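PDB 6TFO: copper-containing nitrite reductase from Hyphomicrobium denitrificans 1NES1, which probably reduces nitrite to nitric oxide at bound copper ions, taking its electrons from a cytochrome c. Local coordinates for residues A146-D151 against V174-Q179; T184-W189 against I272-Y277; Q299-T304 against E327-N332; E319-E324 against G359-T364. All blocks are in the same frame, centred on the assembly; numbering follows the deposited sequence.

Contact 1 of 4, residues A146-D151 against V174-Q179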
# COMPACT_ATOMS: atom_id res chain seq x y z
N ALA C 146 -33.20 2.55 -23.50
CA ALA C 146 -34.65 2.81 -23.34
C ALA C 146 -34.85 3.86 -22.24
O ALA C 146 -34.07 3.83 -21.24
CB ALA C 146 -35.38 1.53 -23.00
N ASP C 147 -35.81 4.77 -22.43
CA ASP C 147 -36.33 5.65 -21.35
C ASP C 147 -37.15 4.77 -20.41
O ASP C 147 -38.20 4.29 -20.86
CB ASP C 147 -37.14 6.82 -21.93
CG ASP C 147 -38.02 7.51 -20.91
OD1 ASP C 147 -37.68 7.49 -19.72
OD2 ASP C 147 -39.05 8.06 -21.31
N ILE C 148 -36.69 4.56 -19.17
CA ILE C 148 -37.36 3.69 -18.15
C ILE C 148 -38.10 4.53 -17.10
O ILE C 148 -38.67 3.96 -16.14
CB ILE C 148 -36.35 2.70 -17.52
CG1 ILE C 148 -35.08 3.36 -16.99
CG2 ILE C 148 -36.04 1.59 -18.52
CD1 ILE C 148 -35.27 4.22 -15.78
N THR C 149 -38.12 5.85 -17.26
CA THR C 149 -38.80 6.78 -16.33
C THR C 149 -40.32 6.73 -16.56
O THR C 149 -40.76 7.07 -17.68
CB THR C 149 -38.25 8.20 -16.48
OG1 THR C 149 -36.89 8.16 -16.02
CG2 THR C 149 -39.05 9.24 -15.73
N ARG C 150 -41.07 6.33 -15.54
CA ARG C 150 -42.54 6.50 -15.43
C ARG C 150 -42.90 7.99 -15.43
O ARG C 150 -42.44 8.73 -14.54
CB ARG C 150 -43.04 5.87 -14.14
CG ARG C 150 -44.54 5.99 -13.93
CD ARG C 150 -45.32 5.11 -14.89
NE ARG C 150 -45.01 3.71 -14.69
CZ ARG C 150 -45.37 2.74 -15.52
NH1 ARG C 150 -46.04 3.03 -16.61
NH2 ARG C 150 -45.03 1.49 -15.26
N ASP C 151 -43.71 8.44 -16.38
CA ASP C 151 -44.25 9.82 -16.33
C ASP C 151 -45.05 9.93 -15.03
O ASP C 151 -45.77 9.00 -14.68
CB ASP C 151 -45.06 10.18 -17.57
CG ASP C 151 -45.30 11.67 -17.64
OD1 ASP C 151 -46.22 12.16 -16.95
OD2 ASP C 151 -44.49 12.35 -18.31
N VAL C 174 -39.70 -7.29 -16.92
CA VAL C 174 -38.77 -7.04 -18.06
C VAL C 174 -37.43 -6.55 -17.52
O VAL C 174 -37.43 -5.55 -16.76
CB VAL C 174 -39.36 -6.01 -19.04
CG1 VAL C 174 -38.37 -5.64 -20.12
CG2 VAL C 174 -40.68 -6.50 -19.63
N GLU C 175 -36.34 -7.25 -17.88
CA GLU C 175 -34.93 -6.85 -17.61
C GLU C 175 -34.45 -6.10 -18.86
O GLU C 175 -34.67 -6.61 -19.99
CB GLU C 175 -34.07 -8.06 -17.31
CG GLU C 175 -34.60 -8.92 -16.18
CD GLU C 175 -33.87 -10.24 -15.97
OE1 GLU C 175 -34.18 -10.96 -15.00
OE2 GLU C 175 -33.03 -10.56 -16.79
N LEU C 176 -33.93 -4.89 -18.69
CA LEU C 176 -33.54 -4.06 -19.86
C LEU C 176 -32.61 -2.94 -19.42
O LEU C 176 -32.69 -2.51 -18.26
CB LEU C 176 -34.79 -3.53 -20.56
CG LEU C 176 -35.34 -2.20 -20.04
CD1 LEU C 176 -36.44 -1.69 -20.95
CD2 LEU C 176 -35.87 -2.33 -18.63
N LYS C 177 -31.73 -2.51 -20.34
CA LYS C 177 -30.82 -1.36 -20.15
C LYS C 177 -31.66 -0.10 -20.24
O LYS C 177 -32.51 -0.02 -21.16
CB LYS C 177 -29.71 -1.33 -21.20
CG LYS C 177 -28.49 -2.17 -20.87
CD LYS C 177 -27.59 -2.40 -22.06
CE LYS C 177 -26.78 -3.68 -21.96
NZ LYS C 177 -26.24 -4.07 -23.28
N GLY C 178 -31.41 0.83 -19.32
CA GLY C 178 -32.12 2.11 -19.23
C GLY C 178 -31.15 3.25 -19.13
O GLY C 178 -30.00 3.01 -18.75
N GLN C 179 -31.59 4.45 -19.52
CA GLN C 179 -30.80 5.69 -19.44
C GLN C 179 -30.87 6.21 -17.99
O GLN C 179 -31.86 6.88 -17.64
CB GLN C 179 -31.32 6.67 -20.49
CG GLN C 179 -30.33 7.76 -20.86
CD GLN C 179 -29.20 7.21 -21.71
OE1 GLN C 179 -29.39 6.32 -22.55
NE2 GLN C 179 -28.01 7.74 -21.50
O HOH W 1 -33.00 -0.63 -23.54
O HOH W 2 -34.88 6.45 -18.33

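Contact 2 of 4, residues T184-W189 against I272-Y277. With CU (copper (II) ion), chain J.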
# COMPACT_ATOMS: atom_id res chain seq x y z
N THR C 184 -24.95 7.86 -19.21
CA THR C 184 -24.71 6.68 -18.34
C THR C 184 -25.94 5.77 -18.35
O THR C 184 -27.07 6.28 -18.33
CB THR C 184 -24.13 7.07 -16.97
OG1 THR C 184 -24.73 6.33 -15.91
CG2 THR C 184 -24.22 8.54 -16.67
N THR C 185 -25.68 4.47 -18.45
CA THR C 185 -26.72 3.42 -18.57
C THR C 185 -26.58 2.46 -17.39
O THR C 185 -25.62 2.62 -16.61
CB THR C 185 -26.64 2.74 -19.95
OG1 THR C 185 -25.43 2.00 -20.02
CG2 THR C 185 -26.69 3.74 -21.08
N TYR C 186 -27.53 1.55 -17.24
CA TYR C 186 -27.67 0.59 -16.11
C TYR C 186 -28.68 -0.45 -16.56
O TYR C 186 -29.51 -0.15 -17.41
CB TYR C 186 -28.07 1.32 -14.82
CG TYR C 186 -28.11 0.46 -13.58
CD1 TYR C 186 -26.96 0.17 -12.87
CD2 TYR C 186 -29.30 -0.06 -13.10
CE1 TYR C 186 -26.98 -0.63 -11.74
CE2 TYR C 186 -29.35 -0.86 -11.96
CZ TYR C 186 -28.18 -1.15 -11.26
OH TYR C 186 -28.24 -1.93 -10.14
N THR C 187 -28.58 -1.67 -16.05
CA THR C 187 -29.51 -2.76 -16.37
C THR C 187 -30.59 -2.73 -15.28
O THR C 187 -30.30 -3.11 -14.13
CB THR C 187 -28.81 -4.12 -16.51
OG1 THR C 187 -27.97 -4.02 -17.67
CG2 THR C 187 -29.76 -5.28 -16.66
N TYR C 188 -31.76 -2.21 -15.66
CA TYR C 188 -32.96 -2.16 -14.81
C TYR C 188 -33.70 -3.49 -14.92
O TYR C 188 -33.68 -4.14 -16.01
CB TYR C 188 -33.85 -1.00 -15.24
CG TYR C 188 -33.29 0.37 -14.94
CD1 TYR C 188 -32.45 1.00 -15.84
CD2 TYR C 188 -33.60 1.04 -13.77
CE1 TYR C 188 -31.97 2.28 -15.60
CE2 TYR C 188 -33.12 2.31 -13.51
CZ TYR C 188 -32.30 2.93 -14.43
OH TYR C 188 -31.78 4.16 -14.16
N TRP C 189 -34.29 -3.90 -13.79
CA TRP C 189 -35.38 -4.89 -13.70
C TRP C 189 -36.68 -4.14 -13.35
O TRP C 189 -36.66 -3.34 -12.40
CB TRP C 189 -35.06 -5.98 -12.67
CG TRP C 189 -33.76 -6.68 -12.90
CD1 TRP C 189 -33.01 -6.67 -14.04
CD2 TRP C 189 -33.07 -7.54 -11.97
NE1 TRP C 189 -31.90 -7.44 -13.86
CE2 TRP C 189 -31.90 -7.98 -12.61
CE3 TRP C 189 -33.32 -7.96 -10.66
CZ2 TRP C 189 -30.98 -8.82 -11.98
CZ3 TRP C 189 -32.42 -8.81 -10.05
CH2 TRP C 189 -31.26 -9.23 -10.71
N ILE C 272 -35.33 -4.87 -5.96
CA ILE C 272 -35.91 -3.53 -5.65
C ILE C 272 -35.00 -2.43 -6.20
O ILE C 272 -35.52 -1.64 -7.02
CB ILE C 272 -36.24 -3.39 -4.15
CG1 ILE C 272 -37.43 -4.28 -3.78
CG2 ILE C 272 -36.48 -1.94 -3.78
CD1 ILE C 272 -37.63 -4.43 -2.29
N THR C 273 -33.71 -2.39 -5.85
CA THR C 273 -32.77 -1.33 -6.35
C THR C 273 -32.82 -1.25 -7.88
O THR C 273 -32.71 -0.12 -8.42
CB THR C 273 -31.32 -1.51 -5.86
OG1 THR C 273 -30.57 -0.40 -6.37
CG2 THR C 273 -30.67 -2.80 -6.29
N ASN C 274 -32.98 -2.40 -8.55
CA ASN C 274 -32.93 -2.50 -10.03
C ASN C 274 -34.19 -1.90 -10.66
O ASN C 274 -34.12 -1.57 -11.85
CB ASN C 274 -32.70 -3.94 -10.48
CG ASN C 274 -31.23 -4.33 -10.43
OD1 ASN C 274 -30.87 -5.42 -10.86
ND2 ASN C 274 -30.39 -3.47 -9.89
N GLY C 275 -35.28 -1.79 -9.89
CA GLY C 275 -36.43 -0.92 -10.21
C GLY C 275 -37.79 -1.58 -10.05
O GLY C 275 -38.78 -0.96 -10.54
N MET C 276 -37.88 -2.74 -9.38
CA MET C 276 -39.12 -3.55 -9.31
C MET C 276 -39.94 -3.10 -8.08
O MET C 276 -40.05 -3.86 -7.09
CB MET C 276 -38.81 -5.05 -9.30
CG MET C 276 -37.99 -5.49 -10.52
SD MET C 276 -37.99 -7.28 -10.89
CE MET C 276 -39.58 -7.41 -11.70
N TYR C 277 -40.52 -1.90 -8.18
CA TYR C 277 -41.45 -1.34 -7.17
C TYR C 277 -42.50 -0.45 -7.84
O TYR C 277 -42.22 0.13 -8.90
CB TYR C 277 -40.68 -0.59 -6.08
CG TYR C 277 -39.65 0.41 -6.54
CD1 TYR C 277 -39.98 1.74 -6.78
CD2 TYR C 277 -38.31 0.06 -6.66
CE1 TYR C 277 -39.03 2.68 -7.15
CE2 TYR C 277 -37.34 0.99 -7.03
CZ TYR C 277 -37.70 2.31 -7.26
OH TYR C 277 -36.76 3.22 -7.63
CU CU J . -37.65 -9.44 -9.67
O HOH W 3 -27.98 -1.00 -7.14

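Contact 3 of 4, residues Q299-T304 against E327-N332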
# COMPACT_ATOMS: atom_id res chain seq x y z
N GLN C 299 -39.44 7.03 -4.88
CA GLN C 299 -38.00 7.29 -4.63
C GLN C 299 -37.32 5.94 -4.44
O GLN C 299 -37.87 5.07 -3.75
CB GLN C 299 -37.80 8.19 -3.41
CG GLN C 299 -36.37 8.32 -2.95
CD GLN C 299 -36.26 9.28 -1.80
OE1 GLN C 299 -36.96 10.30 -1.76
NE2 GLN C 299 -35.40 8.96 -0.85
N GLY C 300 -36.14 5.80 -5.02
CA GLY C 300 -35.29 4.62 -4.78
C GLY C 300 -33.83 4.95 -4.95
O GLY C 300 -33.50 6.09 -5.36
N GLU C 301 -32.99 3.96 -4.65
CA GLU C 301 -31.52 4.08 -4.69
C GLU C 301 -30.95 3.07 -5.69
O GLU C 301 -31.52 1.98 -5.88
CB GLU C 301 -30.91 3.86 -3.29
CG GLU C 301 -31.68 4.48 -2.12
CD GLU C 301 -32.40 3.50 -1.22
OE1 GLU C 301 -31.92 2.35 -1.07
OE2 GLU C 301 -33.43 3.89 -0.63
N ILE C 302 -29.83 3.42 -6.31
CA ILE C 302 -29.03 2.51 -7.18
C ILE C 302 -27.59 2.52 -6.65
O ILE C 302 -27.08 3.61 -6.29
CB ILE C 302 -29.20 2.89 -8.67
CG1 ILE C 302 -30.60 2.51 -9.16
CG2 ILE C 302 -28.12 2.27 -9.53
CD1 ILE C 302 -30.88 2.89 -10.59
N TYR C 303 -27.00 1.34 -6.56
CA TYR C 303 -25.70 1.04 -5.91
C TYR C 303 -24.71 0.63 -7.01
O TYR C 303 -24.66 -0.55 -7.38
CB TYR C 303 -25.88 -0.05 -4.86
CG TYR C 303 -26.82 0.31 -3.74
CD1 TYR C 303 -28.19 0.25 -3.91
CD2 TYR C 303 -26.33 0.71 -2.51
CE1 TYR C 303 -29.07 0.59 -2.88
CE2 TYR C 303 -27.19 1.05 -1.46
CZ TYR C 303 -28.56 0.99 -1.65
OH TYR C 303 -29.41 1.33 -0.63
N THR C 304 -23.96 1.59 -7.54
CA THR C 304 -23.04 1.36 -8.68
C THR C 304 -21.59 1.26 -8.19
O THR C 304 -21.24 1.95 -7.20
CB THR C 304 -23.18 2.46 -9.74
OG1 THR C 304 -22.95 3.72 -9.12
CG2 THR C 304 -24.54 2.44 -10.40
N GLU C 327 -25.07 5.24 -4.78
CA GLU C 327 -24.46 6.34 -5.57
C GLU C 327 -25.57 7.20 -6.15
O GLU C 327 -25.36 8.41 -6.29
CB GLU C 327 -23.60 5.77 -6.70
CG GLU C 327 -22.31 5.10 -6.22
CD GLU C 327 -21.39 6.02 -5.44
OE1 GLU C 327 -21.42 7.27 -5.67
OE2 GLU C 327 -20.66 5.47 -4.59
N TYR C 328 -26.70 6.58 -6.49
CA TYR C 328 -27.87 7.27 -7.11
C TYR C 328 -29.07 7.21 -6.16
O TYR C 328 -29.41 6.12 -5.65
CB TYR C 328 -28.18 6.65 -8.47
CG TYR C 328 -27.09 6.86 -9.50
CD1 TYR C 328 -25.96 6.05 -9.52
CD2 TYR C 328 -27.21 7.84 -10.46
CE1 TYR C 328 -24.97 6.23 -10.47
CE2 TYR C 328 -26.22 8.04 -11.42
CZ TYR C 328 -25.10 7.24 -11.42
OH TYR C 328 -24.13 7.41 -12.36
N PHE C 329 -29.66 8.38 -5.90
CA PHE C 329 -30.98 8.59 -5.27
C PHE C 329 -31.91 9.15 -6.34
O PHE C 329 -31.62 10.28 -6.82
CB PHE C 329 -30.86 9.56 -4.09
CG PHE C 329 -30.35 8.94 -2.82
CD1 PHE C 329 -31.22 8.27 -1.97
CD2 PHE C 329 -29.02 9.01 -2.48
CE1 PHE C 329 -30.75 7.70 -0.79
CE2 PHE C 329 -28.55 8.43 -1.31
CZ PHE C 329 -29.42 7.79 -0.47
N LEU C 330 -32.96 8.42 -6.72
CA LEU C 330 -33.77 8.75 -7.92
C LEU C 330 -35.28 8.83 -7.64
O LEU C 330 -35.83 7.97 -6.89
CB LEU C 330 -33.50 7.69 -8.99
CG LEU C 330 -32.03 7.44 -9.31
CD1 LEU C 330 -31.89 6.16 -10.11
CD2 LEU C 330 -31.42 8.63 -10.04
N PHE C 331 -35.93 9.81 -8.28
CA PHE C 331 -37.40 9.84 -8.51
C PHE C 331 -37.68 9.19 -9.87
O PHE C 331 -37.11 9.65 -10.85
CB PHE C 331 -37.96 11.26 -8.49
CG PHE C 331 -37.91 11.96 -7.15
CD1 PHE C 331 -38.29 11.30 -5.99
CD2 PHE C 331 -37.52 13.28 -7.06
CE1 PHE C 331 -38.24 11.95 -4.77
CE2 PHE C 331 -37.49 13.94 -5.83
CZ PHE C 331 -37.83 13.27 -4.69
N ASN C 332 -38.51 8.15 -9.89
CA ASN C 332 -39.05 7.51 -11.12
C ASN C 332 -37.87 7.15 -12.02
O ASN C 332 -37.91 7.45 -13.23
CB ASN C 332 -40.08 8.41 -11.82
CG ASN C 332 -41.34 8.66 -11.02
OD1 ASN C 332 -41.36 8.50 -9.80
ND2 ASN C 332 -42.40 9.06 -11.69

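Contact 4 of 4, residues E319-E324 against G359-T364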
# COMPACT_ATOMS: atom_id res chain seq x y z
N GLU C 319 -21.31 -5.04 -2.44
CA GLU C 319 -20.84 -4.61 -1.09
C GLU C 319 -21.50 -3.27 -0.74
O GLU C 319 -21.79 -3.09 0.44
CB GLU C 319 -19.32 -4.53 -0.97
CG GLU C 319 -18.81 -5.37 0.20
CD GLU C 319 -19.01 -6.89 0.06
OE1 GLU C 319 -18.00 -7.57 -0.27
OE2 GLU C 319 -20.17 -7.39 0.26
N LYS C 320 -21.77 -2.40 -1.71
CA LYS C 320 -22.44 -1.10 -1.48
C LYS C 320 -23.92 -1.34 -1.13
O LYS C 320 -24.42 -0.70 -0.19
CB LYS C 320 -22.26 -0.19 -2.69
CG LYS C 320 -20.90 0.50 -2.76
CD LYS C 320 -20.77 1.34 -3.99
CE LYS C 320 -19.36 1.85 -4.21
NZ LYS C 320 -19.33 2.75 -5.39
N LEU C 321 -24.58 -2.24 -1.85
CA LEU C 321 -26.01 -2.59 -1.63
C LEU C 321 -26.19 -3.10 -0.19
O LEU C 321 -27.00 -2.50 0.53
CB LEU C 321 -26.46 -3.63 -2.66
CG LEU C 321 -27.90 -4.11 -2.52
CD1 LEU C 321 -28.88 -2.96 -2.62
CD2 LEU C 321 -28.22 -5.17 -3.55
N ILE C 322 -25.47 -4.13 0.25
CA ILE C 322 -25.67 -4.74 1.60
C ILE C 322 -25.18 -3.80 2.71
O ILE C 322 -25.57 -4.01 3.87
CB ILE C 322 -25.06 -6.15 1.72
CG1 ILE C 322 -23.53 -6.15 1.63
CG2 ILE C 322 -25.70 -7.07 0.70
CD1 ILE C 322 -22.91 -7.49 2.00
N SER C 323 -24.36 -2.80 2.39
CA SER C 323 -23.82 -1.80 3.36
C SER C 323 -24.61 -0.50 3.29
O SER C 323 -24.29 0.40 4.08
CB SER C 323 -22.36 -1.51 3.12
OG SER C 323 -21.60 -2.70 2.99
N GLU C 324 -25.56 -0.38 2.36
CA GLU C 324 -26.46 0.80 2.25
C GLU C 324 -25.61 2.04 1.93
O GLU C 324 -25.73 3.05 2.66
CB GLU C 324 -27.26 0.99 3.55
CG GLU C 324 -27.99 -0.26 4.00
CD GLU C 324 -28.92 -0.09 5.19
OE1 GLU C 324 -29.23 1.05 5.54
OE2 GLU C 324 -29.32 -1.10 5.75
N GLY C 359 -39.78 2.85 -2.84
CA GLY C 359 -39.29 1.50 -3.19
C GLY C 359 -38.06 1.17 -2.36
O GLY C 359 -38.01 0.06 -1.76
N GLY C 360 -37.14 2.13 -2.26
CA GLY C 360 -35.91 2.01 -1.46
C GLY C 360 -34.77 1.43 -2.29
O GLY C 360 -34.41 2.01 -3.31
N PRO C 361 -34.18 0.27 -1.90
CA PRO C 361 -34.67 -0.57 -0.81
C PRO C 361 -34.37 -0.17 0.65
O PRO C 361 -34.86 -0.86 1.51
CB PRO C 361 -33.90 -1.88 -1.03
CG PRO C 361 -32.58 -1.42 -1.58
CD PRO C 361 -32.99 -0.32 -2.54
N ASN C 362 -33.58 0.88 0.91
CA ASN C 362 -32.97 1.02 2.26
C ASN C 362 -33.29 2.35 2.95
O ASN C 362 -33.39 2.29 4.18
CB ASN C 362 -31.47 0.78 2.17
CG ASN C 362 -31.18 -0.68 1.92
OD1 ASN C 362 -31.76 -1.53 2.58
ND2 ASN C 362 -30.30 -0.97 0.99
N PHE C 363 -33.44 3.47 2.22
CA PHE C 363 -33.45 4.83 2.81
C PHE C 363 -34.87 5.41 2.95
O PHE C 363 -35.69 5.35 1.99
CB PHE C 363 -32.57 5.74 1.96
CG PHE C 363 -31.10 5.53 2.19
CD1 PHE C 363 -30.44 4.46 1.62
CD2 PHE C 363 -30.39 6.37 3.03
CE1 PHE C 363 -29.10 4.24 1.87
CE2 PHE C 363 -29.05 6.15 3.28
CZ PHE C 363 -28.41 5.09 2.69
N THR C 364 -35.12 6.04 4.11
CA THR C 364 -36.35 6.81 4.46
C THR C 364 -36.25 8.21 3.85
O THR C 364 -35.25 8.90 4.08
CB THR C 364 -36.51 6.86 5.99
OG1 THR C 364 -36.72 5.51 6.44
CG2 THR C 364 -37.68 7.70 6.45

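Contact 1 of 4, residues A146-D151 against V174-Q179
Ala-146 meets strand 174-179 mainly through its backbone. Its O accepts from Gln-179 N at 3.1 Å, with an N-H...O angle of 151°. The same O lies 3.3 Å from Gly-178 CA, a CA-H...O contact. Ala-146 and Gly-178 thus form a single beta bridge, which does not extend into a ladder between the two segments. Ala-146 CB also packs 4.0 Å from Leu-176 CD1. Ile-148 adds the second apolar touch. Its CG2 comes within 3.9 Å of Leu-176 CD2, and the two side chains pass each other in opposite directions. Ile-148 CG1 lies between its own backbone N and carbonyl carbon (chi1 51°), which brings it 3.9 Å from Gly-178 CA. A beta carbon on Gly-178 would run into CG1, so this close fit depends on the missing side chain. A water links the backbones further on, accepting from Ile-148 N at 2.7 Å and donating to Gln-179 O. The turn is shaped by Asp-147, whose OD1 accepts from Thr-149 N at 3.0 Å in an Asx turn. Segment 146-151 belongs to the long connection between strands 128-134 and 166-181. Its Ile-148 also packs on Tyr-188. Strand 184-191 pairs with strand 166-181 through the backbones of Leu-176 and Gly-178, so the connection lies against the sheet that these two strands share.

Contact 2 of 4, residues T184-W189 against I272-Y277
Asn-274 OD1 sits over the centre of one face of the Trp-189 indole, 3.2 Å above the ring plane. The amide stands almost upright on the ring, with the two planes 85° apart. The side chains of Trp-189 and Asn-274 run side by side in the same direction, so the amide oxygen reaches the middle of the indole. The other end of the amide points to Tyr-186. Asn-274 ND2 lies at the edge of that ring, near its plane, and is 2.7 Å from Tyr-186 OH. The Asn-274 backbone also takes part. Its O accepts from Trp-189 N at 3.0 Å, and the donor comes from well above the carbonyl plane. Here helix 268-274 ends in a Schellman motif, with Gly-275 at positive phi. The turn leads into Met-276, a ligand of the type 1 copper together with His-222, Cys-263 and His-271. Met-276 SD binds the copper ion at 2.5 Å. Met-276 CG packs 3.7 Å from Trp-189 CB; it is anti to its own carbonyl carbon (chi1 -57°), which turns it toward Trp-189. The ring of Trp-189 meets that of His-271, while its CB packs on Met-276, so the residue touches two of the four ligand residues. With an alanine at Trp-189 the indole face under Asn-274 OD1 is gone, and the gap beside His-271 is likely to let that copper ligand shift. Thr-102 of the second subunit packs on the same indole. A water donates to Thr-273 OG1 at 2.8 Å and lies 3.2 Å from Tyr-186 OH.

Contact 3 of 4, residues Q299-T304 against E327-N332
Ile-302 and Leu-330 lean across each other at a slant, and their CD1 methyls meet at a tight 3.5 Å. Tyr-328 is on the same face of the sheet, its CB 3.9 Å from Ile-302 CB. Thr-304 crosses the Tyr-328 side chain at about a right angle. Its OG1 lies in the ring plane, 3.5 Å from Tyr-328 CE1, and is bonded to Lys-306 O. Gln-299, Glu-301, Phe-329 and Phe-331 occupy the other face. The Glu-301 chain bends at CG, which comes 3.6 Å from Phe-329 CE1, while its carboxylate is turned 56° from the ring plane. Glu-301 OE1 accepts from Tyr-303 OH at 2.7 Å, which helps to hold the carboxylate. Gln-299 and Phe-331 are turned similarly, amide and ring 62° apart, with Gln-299 OE1 bonded to Ser-365 OG. Between the two faces, Gly-300 and Leu-330 form an antiparallel hydrogen-bonded pair, with Leu-330 N 2.8 Å from Gly-300 O. Leu-180 packs against Ile-302, Tyr-328 and Leu-330. At the end of the ladder, Ile-302 O accepts from both Glu-327 N and Tyr-328 N, each at 3.0 Å. Two residues thus face one, a classic beta bulge at the edge of a cupredoxin-type sheet.

Contact 4 of 4, residues E319-E324 against G359-T364
Pro-361 follows a cis peptide bond and touches Leu-321 near the end of helix 318-323, which closes in a Schellman motif at Glu-324. Pro-361 CG lies 4.1 Å from Leu-321 CD1, and the two side chains cross at about a right angle. Asn-362 comes next and meets Glu-324. Its amide is stacked on the Glu-324 carboxylate, the two planes only 5° apart. The closest atoms of this pair are Asn-362 CG and Glu-324 CG, at 3.8 Å. Glu-324 reaches this position with an extended chain (chi2 -174°), which lays its carboxylate flat over the amide. Both polar ends have partners in the second subunit, where Arg-423 forms a salt bridge with Glu-324 OE2 and Ser-422 is bonded to Asn-362 ND2. The same Ser-422 hydroxyl is bonded to Leu-321 O, so the helix end and the loop share one partner across the interface. Exchanging Glu-324 for an alanine is likely to leave Arg-423 of the second subunit without its charged mate and the Asn-362 amide without the flat group stacked on it. Within the chain, Asn-362 N is bonded to Glu-301 OE1, which ties the loop to strand 293-302. Phe-363 follows. Its ring edge approaches the helix end, with CE1 4.1 Å from Glu-324 CB. Glu-324 O lies in the plane of that ring, 3.4 Å from Phe-363 CZ.

In the fold
Contacts 1, 2 and 3 follow one another along the chain, while the segments of contacts 3 and 4 alternate. Contacts 1 and 2 have centres about 8 Å apart and share one sheet, in which strands 166-181 and 184-191 are neighbours. The centres of contacts 3 and 4 are about 9 Å apart and share another, through neighbouring strands 293-302 and 351-360. Helix 268-274 of contact 2 is tied to strand 293-302 of contact 3 by a probable hydrogen bond between Thr-273 OG1 and Glu-301 O. Contact 1 also reaches contact 3, through Arg-150 O and Asn-332 ND2. Contacts 2 and 4 both touch the second subunit, so the turn with the copper ligand Met-276 lies close to the subunit interface.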